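Local coordinates for protein xyloglucanase (Paenibacillus pabuli, PDB 2JEP) that hydrolyses the beta-1,4-linked glucan backbone of xyloglucan, a plant cell-wall polysaccharide, as a member of glycoside hydrolase family 5, at residues 44-49 against 81-86; 321-326 against 359-364. All coordinates share one frame; numbering follows the deposited sequence.

Interaction 1: residues 44-49 against 81-86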
ATOM      1  N   ALA A  44       5.108 -12.064  -3.585  1.00  8.77           N
ATOM      2  CA  ALA A  44       5.163 -10.748  -4.208  1.00  8.89           C
ATOM      3  C   ALA A  44       3.735 -10.269  -4.378  1.00  7.74           C
ATOM      4  O   ALA A  44       2.841 -11.023  -4.784  1.00  8.72           O
ATOM      5  CB  ALA A  44       5.868 -10.799  -5.557  1.00 10.14           C
ATOM      6  N   GLY A  45       3.508  -9.015  -4.051  1.00  7.54           N
ATOM      7  CA  GLY A  45       2.199  -8.418  -4.218  1.00  7.24           C
ATOM      8  C   GLY A  45       2.072  -7.473  -5.391  1.00  6.55           C
ATOM      9  O   GLY A  45       3.058  -7.041  -5.974  1.00  7.03           O
ATOM     10  N   TRP A  46       0.824  -7.162  -5.713  1.00  6.56           N
ATOM     11  CA  TRP A  46       0.498  -6.294  -6.830  1.00  6.39           C
ATOM     12  C   TRP A  46      -0.662  -5.400  -6.423  1.00  6.50           C
ATOM     13  O   TRP A  46      -1.657  -5.870  -5.876  1.00  6.72           O
ATOM     14  CB  TRP A  46       0.166  -7.149  -8.035  1.00  7.03           C
ATOM     15  CG  TRP A  46      -0.181  -6.452  -9.315  1.00  6.77           C
ATOM     16  CD1 TRP A  46       0.668  -6.114 -10.310  1.00  7.33           C
ATOM     17  CD2 TRP A  46      -1.501  -6.074  -9.759  1.00  6.75           C
ATOM     18  NE1 TRP A  46      -0.044  -5.544 -11.372  1.00  7.49           N
ATOM     19  CE2 TRP A  46      -1.377  -5.525 -11.047  1.00  6.97           C
ATOM     20  CE3 TRP A  46      -2.781  -6.182  -9.195  1.00  6.70           C
ATOM     21  CZ2 TRP A  46      -2.484  -5.085 -11.780  1.00  6.90           C
ATOM     22  CZ3 TRP A  46      -3.870  -5.749  -9.923  1.00  7.71           C
ATOM     23  CH2 TRP A  46      -3.713  -5.202 -11.195  1.00  7.58           C
ATOM     24  N   ASN A  47      -0.541  -4.097  -6.685  1.00  6.28           N
ATOM     25  CA  ASN A  47      -1.608  -3.147  -6.405  1.00  6.29           C
ATOM     26  C   ASN A  47      -2.557  -3.020  -7.574  1.00  6.12           C
ATOM     27  O   ASN A  47      -2.133  -2.802  -8.716  1.00  6.44           O
ATOM     28  CB  ASN A  47      -1.046  -1.736  -6.201  1.00  5.63           C
ATOM     29  CG  ASN A  47      -0.501  -1.478  -4.825  1.00  6.37           C
ATOM     30  OD1 ASN A  47      -1.250  -1.054  -3.919  1.00  6.79           O
ATOM     31  ND2 ASN A  47       0.808  -1.690  -4.661  1.00  6.40           N
ATOM     32  N   LEU A  48      -3.834  -3.072  -7.255  1.00  6.30           N
ATOM     33  CA  LEU A  48      -4.903  -2.776  -8.188  1.00  6.79           C
ATOM     34  C   LEU A  48      -5.090  -1.253  -8.235  1.00  6.91           C
ATOM     35  O   LEU A  48      -6.078  -0.690  -7.756  1.00  7.36           O
ATOM     36  CB  LEU A  48      -6.170  -3.528  -7.741  1.00  7.18           C
ATOM     37  CG  LEU A  48      -7.438  -3.401  -8.600  1.00  7.49           C
ATOM     38  CD1 LEU A  48      -7.246  -3.992  -9.999  1.00  8.11           C
ATOM     39  CD2 LEU A  48      -8.617  -4.094  -7.885  1.00  8.66           C
ATOM     40  N   GLY A  49      -4.080  -0.581  -8.773  1.00  6.78           N
ATOM     41  CA  GLY A  49      -4.005   0.852  -8.666  1.00  5.95           C
ATOM     42  C   GLY A  49      -4.915   1.579  -9.645  1.00  6.83           C
ATOM     43  O   GLY A  49      -5.232   1.072 -10.736  1.00  6.97           O
ATOM     44  N   ALA A  81       0.534 -14.666 -13.294  1.00  9.83           N
ATOM     45  CA  ALA A  81       1.890 -14.098 -13.403  1.00  9.70           C
ATOM     46  C   ALA A  81       2.741 -14.376 -12.168  1.00  9.11           C
ATOM     47  O   ALA A  81       3.928 -14.103 -12.228  1.00 11.14           O
ATOM     48  CB  ALA A  81       1.840 -12.586 -13.660  1.00  9.98           C
ATOM     49  N   GLY A  82       2.155 -14.904 -11.087  1.00  9.82           N
ATOM     50  CA  GLY A  82       2.887 -15.358  -9.939  1.00  9.11           C
ATOM     51  C   GLY A  82       2.720 -14.548  -8.672  1.00  8.74           C
ATOM     52  O   GLY A  82       3.243 -14.924  -7.627  1.00  9.86           O
ATOM     53  N   PHE A  83       1.993 -13.440  -8.750  1.00  8.84           N
ATOM     54  CA  PHE A  83       1.759 -12.626  -7.562  1.00  8.44           C
ATOM     55  C   PHE A  83       0.818 -13.385  -6.617  1.00  8.86           C
ATOM     56  O   PHE A  83      -0.163 -13.997  -7.062  1.00 10.06           O
ATOM     57  CB  PHE A  83       1.158 -11.282  -7.973  1.00  8.64           C
ATOM     58  CG  PHE A  83       2.079 -10.430  -8.794  1.00  8.16           C
ATOM     59  CD1 PHE A  83       3.034  -9.622  -8.181  1.00  8.28           C
ATOM     60  CD2 PHE A  83       1.992 -10.409 -10.161  1.00  8.85           C
ATOM     61  CE1 PHE A  83       3.867  -8.816  -8.915  1.00  8.87           C
ATOM     62  CE2 PHE A  83       2.836  -9.600 -10.930  1.00  9.71           C
ATOM     63  CZ  PHE A  83       3.776  -8.797 -10.292  1.00  9.02           C
ATOM     64  N   LYS A  84       1.092 -13.304  -5.314  1.00  8.39           N
ATOM     65  CA  LYS A  84       0.336 -14.031  -4.306  1.00  9.23           C
ATOM     66  C   LYS A  84      -0.519 -13.131  -3.406  1.00  8.09           C
ATOM     67  O   LYS A  84      -1.333 -13.638  -2.628  1.00  8.55           O
ATOM     68  CB  LYS A  84       1.279 -14.878  -3.459  1.00  9.55           C
ATOM     69  CG  LYS A  84       1.766 -16.141  -4.192  1.00 12.05           C
ATOM     70  CD  LYS A  84       2.726 -16.933  -3.312  1.00 14.78           C
ATOM     71  CE  LYS A  84       2.962 -18.324  -3.910  1.00 20.58           C
ATOM     72  NZ  LYS A  84       3.829 -18.243  -5.113  1.00 25.91           N
ATOM     73  N   SER A  85      -0.363 -11.812  -3.532  1.00  7.52           N
ATOM     74  CA  SER A  85      -1.115 -10.848  -2.749  1.00  7.49           C
ATOM     75  C   SER A  85      -1.566  -9.717  -3.669  1.00  6.63           C
ATOM     76  O   SER A  85      -0.836  -9.303  -4.563  1.00  7.60           O
ATOM     77  CB  SER A  85      -0.258 -10.238  -1.651  1.00  8.15           C
ATOM     78  OG  SER A  85       0.221 -11.218  -0.769  1.00  9.38           O
ATOM     79  N   ILE A  86      -2.768  -9.213  -3.420  1.00  6.85           N
ATOM     80  CA  ILE A  86      -3.324  -8.072  -4.128  1.00  7.73           C
ATOM     81  C   ILE A  86      -3.643  -6.981  -3.112  1.00  6.72           C
ATOM     82  O   ILE A  86      -4.392  -7.238  -2.168  1.00  7.38           O
ATOM     83  CB  ILE A  86      -4.648  -8.441  -4.858  1.00  7.87           C
ATOM     84  CG1 ILE A  86      -4.475  -9.700  -5.709  1.00  9.66           C
ATOM     85  CG2 ILE A  86      -5.151  -7.221  -5.651  1.00  8.21           C
ATOM     86  CD1 ILE A  86      -3.583  -9.490  -6.898  1.00 10.69           C
TER
HETATM   87  O   HOH W   1       4.531 -14.291  -5.246  1.00 12.54           O

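Interaction 2: residues 321-326 against 359-364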
ATOM      1  N   ILE A 321       6.154  -3.494   2.169  1.00  6.86           N
ATOM      2  CA  ILE A 321       6.515  -2.380   1.325  1.00  6.54           C
ATOM      3  C   ILE A 321       5.362  -2.303   0.320  1.00  6.65           C
ATOM      4  O   ILE A 321       5.363  -2.934  -0.752  1.00  6.93           O
ATOM      5  CB  ILE A 321       7.873  -2.570   0.639  1.00  7.05           C
ATOM      6  CG1 ILE A 321       8.973  -2.816   1.692  1.00  7.88           C
ATOM      7  CG2 ILE A 321       8.181  -1.371  -0.262  1.00  8.17           C
ATOM      8  CD1 ILE A 321       9.201  -1.715   2.731  1.00  9.70           C
ATOM      9  N   GLY A 322       4.317  -1.593   0.724  1.00  6.08           N
ATOM     10  CA  GLY A 322       3.027  -1.678   0.062  1.00  6.23           C
ATOM     11  C   GLY A 322       2.936  -1.105  -1.322  1.00  6.44           C
ATOM     12  O   GLY A 322       1.967  -1.367  -2.019  1.00  6.26           O
ATOM     13  N   GLU A 323       3.934  -0.301  -1.697  1.00  6.45           N
ATOM     14  CA  GLU A 323       4.067   0.221  -3.068  1.00  6.08           C
ATOM     15  C   GLU A 323       5.537   0.402  -3.374  1.00  6.20           C
ATOM     16  O   GLU A 323       6.293   0.898  -2.544  1.00  6.46           O
ATOM     17  CB  GLU A 323       3.418   1.604  -3.216  1.00  6.18           C
ATOM     18  CG  GLU A 323       1.942   1.663  -2.889  1.00  5.96           C
ATOM     19  CD  GLU A 323       1.319   3.034  -3.022  1.00  6.74           C
ATOM     20  OE1 GLU A 323       1.962   3.917  -3.627  1.00  7.20           O
ATOM     21  OE2 GLU A 323       0.174   3.196  -2.531  1.00  6.99           O
ATOM     22  N   PHE A 324       5.922   0.021  -4.594  1.00  5.88           N
ATOM     23  CA  PHE A 324       7.205   0.392  -5.157  1.00  6.23           C
ATOM     24  C   PHE A 324       7.059   0.294  -6.683  1.00  6.05           C
ATOM     25  O   PHE A 324       6.187  -0.414  -7.186  1.00  6.70           O
ATOM     26  CB  PHE A 324       8.347  -0.517  -4.682  1.00  7.52           C
ATOM     27  CG  PHE A 324       8.328  -1.893  -5.298  1.00  7.11           C
ATOM     28  CD1 PHE A 324       7.578  -2.891  -4.748  1.00  7.17           C
ATOM     29  CD2 PHE A 324       9.099  -2.193  -6.409  1.00  7.55           C
ATOM     30  CE1 PHE A 324       7.538  -4.144  -5.330  1.00  7.32           C
ATOM     31  CE2 PHE A 324       9.066  -3.439  -6.971  1.00  7.13           C
ATOM     32  CZ  PHE A 324       8.290  -4.415  -6.452  1.00  8.04           C
ATOM     33  N   GLY A 325       7.964   0.935  -7.419  1.00  6.55           N
ATOM     34  CA  GLY A 325       7.977   0.840  -8.866  1.00  6.90           C
ATOM     35  C   GLY A 325       8.605   2.058  -9.502  1.00  5.95           C
ATOM     36  O   GLY A 325       8.968   3.035  -8.817  1.00  7.03           O
ATOM     37  N   SER A 326       8.700   2.022 -10.833  1.00  6.60           N
ATOM     38  CA  SER A 326       9.275   3.112 -11.600  1.00  6.55           C
ATOM     39  C   SER A 326       8.477   3.377 -12.867  1.00  6.43           C
ATOM     40  O   SER A 326       7.969   2.440 -13.506  1.00  6.86           O
ATOM     41  CB  SER A 326      10.751   2.860 -11.896  1.00  6.70           C
ATOM     42  OG  SER A 326      10.953   1.675 -12.635  1.00  7.67           O
ATOM     43  N   VAL A 359       5.258  -5.102  -2.625  1.00  6.70           N
ATOM     44  CA  VAL A 359       4.009  -4.977  -3.365  1.00  6.65           C
ATOM     45  C   VAL A 359       4.135  -3.919  -4.472  1.00  6.94           C
ATOM     46  O   VAL A 359       4.299  -2.746  -4.193  1.00  7.32           O
ATOM     47  CB  VAL A 359       2.832  -4.621  -2.416  1.00  6.87           C
ATOM     48  CG1 VAL A 359       1.497  -4.690  -3.147  1.00  7.77           C
ATOM     49  CG2 VAL A 359       2.826  -5.548  -1.165  1.00  7.99           C
ATOM     50  N   TYR A 360       4.115  -4.365  -5.734  1.00  6.63           N
ATOM     51  CA  TYR A 360       4.362  -3.505  -6.881  1.00  6.63           C
ATOM     52  C   TYR A 360       3.196  -2.549  -7.130  1.00  6.53           C
ATOM     53  O   TYR A 360       2.039  -2.943  -7.054  1.00  6.52           O
ATOM     54  CB  TYR A 360       4.605  -4.394  -8.131  1.00  6.07           C
ATOM     55  CG  TYR A 360       4.872  -3.578  -9.354  1.00  6.31           C
ATOM     56  CD1 TYR A 360       6.137  -3.039  -9.589  1.00  6.64           C
ATOM     57  CD2 TYR A 360       3.842  -3.249 -10.231  1.00  5.77           C
ATOM     58  CE1 TYR A 360       6.365  -2.211 -10.670  1.00  6.76           C
ATOM     59  CE2 TYR A 360       4.058  -2.437 -11.306  1.00  6.62           C
ATOM     60  CZ  TYR A 360       5.312  -1.908 -11.523  1.00  6.31           C
ATOM     61  OH  TYR A 360       5.520  -1.040 -12.576  1.00  7.44           O
ATOM     62  N   TRP A 361       3.526  -1.297  -7.475  1.00  6.46           N
ATOM     63  CA  TRP A 361       2.525  -0.293  -7.794  1.00  6.55           C
ATOM     64  C   TRP A 361       2.213  -0.319  -9.292  1.00  6.41           C
ATOM     65  O   TRP A 361       3.014   0.112 -10.094  1.00  7.11           O
ATOM     66  CB  TRP A 361       2.972   1.123  -7.387  1.00  6.25           C
ATOM     67  CG  TRP A 361       1.947   2.125  -7.777  1.00  6.05           C
ATOM     68  CD1 TRP A 361       2.017   3.015  -8.794  1.00  7.01           C
ATOM     69  CD2 TRP A 361       0.626   2.256  -7.224  1.00  6.06           C
ATOM     70  NE1 TRP A 361       0.829   3.714  -8.915  1.00  7.55           N
ATOM     71  CE2 TRP A 361      -0.047   3.252  -7.962  1.00  6.93           C
ATOM     72  CE3 TRP A 361      -0.038   1.650  -6.164  1.00  6.42           C
ATOM     73  CZ2 TRP A 361      -1.346   3.640  -7.664  1.00  7.17           C
ATOM     74  CZ3 TRP A 361      -1.330   2.038  -5.873  1.00  7.15           C
ATOM     75  CH2 TRP A 361      -1.975   3.010  -6.625  1.00  7.33           C
ATOM     76  N   ASP A 362       1.012  -0.792  -9.645  1.00  6.34           N
ATOM     77  CA  ASP A 362       0.541  -0.871 -11.022  1.00  6.88           C
ATOM     78  C   ASP A 362      -0.697  -0.003 -11.110  1.00  6.99           C
ATOM     79  O   ASP A 362      -1.696  -0.280 -10.449  1.00  7.10           O
ATOM     80  CB  ASP A 362       0.192  -2.321 -11.340  1.00  7.05           C
ATOM     81  CG  ASP A 362      -0.122  -2.561 -12.806  1.00  7.29           C
ATOM     82  OD1 ASP A 362      -0.924  -1.780 -13.365  1.00  7.16           O
ATOM     83  OD2 ASP A 362       0.417  -3.551 -13.381  1.00  7.44           O
ATOM     84  N   ASN A 363      -0.641   1.052 -11.925  1.00  6.86           N
ATOM     85  CA  ASN A 363      -1.747   1.974 -12.073  1.00  7.50           C
ATOM     86  C   ASN A 363      -2.577   1.783 -13.343  1.00  7.19           C
ATOM     87  O   ASN A 363      -3.485   2.552 -13.601  1.00  7.91           O
ATOM     88  CB  ASN A 363      -1.274   3.417 -11.951  1.00  7.45           C
ATOM     89  CG  ASN A 363      -0.474   3.892 -13.136  1.00  8.05           C
ATOM     90  OD1 ASN A 363      -0.072   3.100 -13.998  1.00  7.86           O
ATOM     91  ND2 ASN A 363      -0.274   5.216 -13.220  1.00  9.26           N
ATOM     92  N   GLY A 364      -2.307   0.719 -14.091  1.00  7.54           N
ATOM     93  CA  GLY A 364      -3.055   0.439 -15.293  1.00  7.44           C
ATOM     94  C   GLY A 364      -2.677   1.267 -16.488  1.00  7.53           C
ATOM     95  O   GLY A 364      -3.173   1.013 -17.593  1.00  8.58           O
TER
HETATM   96  O   HOH W   2       8.132  -0.278 -12.917  1.00  8.01           O

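Interaction 1: residues 44-49 against 81-86
Trp46 bears on Phe83 in two ways at once. Its CB sits over one face of the phenyl ring, 4.0 Å from the ring centroid in a CH-pi contact, and the indole continues past it as an edge-to-face pair, the edge of the five-membered ring turned toward the phenyl face. The planes stand at 52°, inclined well short of perpendicular, with Trp46 CD1 4.1 Å from Phe83 CZ. The strand backbone places CB over the ring; CG anti to the backbone N (chi1 -179°) then carries the indole on past it. At the six-membered end of the indole, Ile86 lies alongside, pointing the same way, and its CD1 comes 4.1 Å from Trp46 CE3. Polar only at NE1, the indole gives that hydrogen to Asp362 OD2, so its one polar atom is satisfied in the buried interior. Ala44, small enough to fit beside the phenyl group, puts CB 4.0 Å from Phe83 CD1.

The backbones run parallel beneath these groups. Lys84 N donates to Ala44 O at 2.9 Å and Trp46 N to Ser85 O at 2.9 Å. Gly45 brings its CA within 3.2 Å of Ser85 O, a CA-H...O contact. Ser85 hands its hydroxyl to Met42 O, which satisfies a buried OG. Gly82, with positive phi, ends the preceding helix in a Schellman motif, and a water joins its O to Ala44 N.

Val78 of helix 72-80 touches Trp46, Phe83 and Ile86, while Ile390 of helix 384-393 reaches Ala44 and Phe83. Strand 45-48, helix 72-80 and strand 85-88 form the first beta-alpha-beta crossover of the TIM barrel, and these apolar side chains pack its sheet against the helices outside.

Interaction 2: residues 321-326 against 359-364
A carboxylate lies alongside an indole: Glu323 and Trp361 point the same way, with their planes only 28° apart. OE1 stands 3.9 Å above one face of the ring, toward its rim, and Glu323 CD is 3.7 Å from Trp361 CE3. The extended glutamate chain reaches Arg87 through OE2 in a salt bridge and Tyr266 OH through OE1. With an alanine here, Arg87 would probably be left without its carboxylate mate and the indole without the group lying along it. Glu323 occupies the place on the seventh strand where family 5 enzymes carry a glutamate nucleophile, consistent with that role.

Phe324 and Tyr360 cross at 86°, the tyrosine edge toward the phenyl face, with Tyr360 CD1 3.9 Å from Phe324 CE2. Phe324 has CG between its backbone N and carbonyl carbon (chi1 73°), which swings the ring across the neighbouring strand. Gly325 leaves room that a beta carbon would take from Tyr360. Trp361 N gives Phe324 O a bond of 2.8 Å.

Phe324 packs outward on Val347 and Thr348 of helix 336-353, which links the two strands, while Glu323 touches Asn47 of strand 45-48 and His264 of strand 259-265.

Along the chain the two contacts follow one another, neither nested nor crossed. Interaction 1 closes a loop of 31 residues that includes helix 72-80 and joins the first two barrel strands; interaction 2, far later, closes one of 32 residues round helix 336-353 and joins the last two. Their centres are nonetheless only about 9 Å apart, because strands 45-48 and 357-362 are neighbours and seal the closed parallel barrel. Across that seam Asn47 N probably bonds to Tyr360 O at 2.9 Å, and the Asn47 side chain packs against Val359 and Trp361. Together the contacts flank the seam where the first barrel strand meets the last.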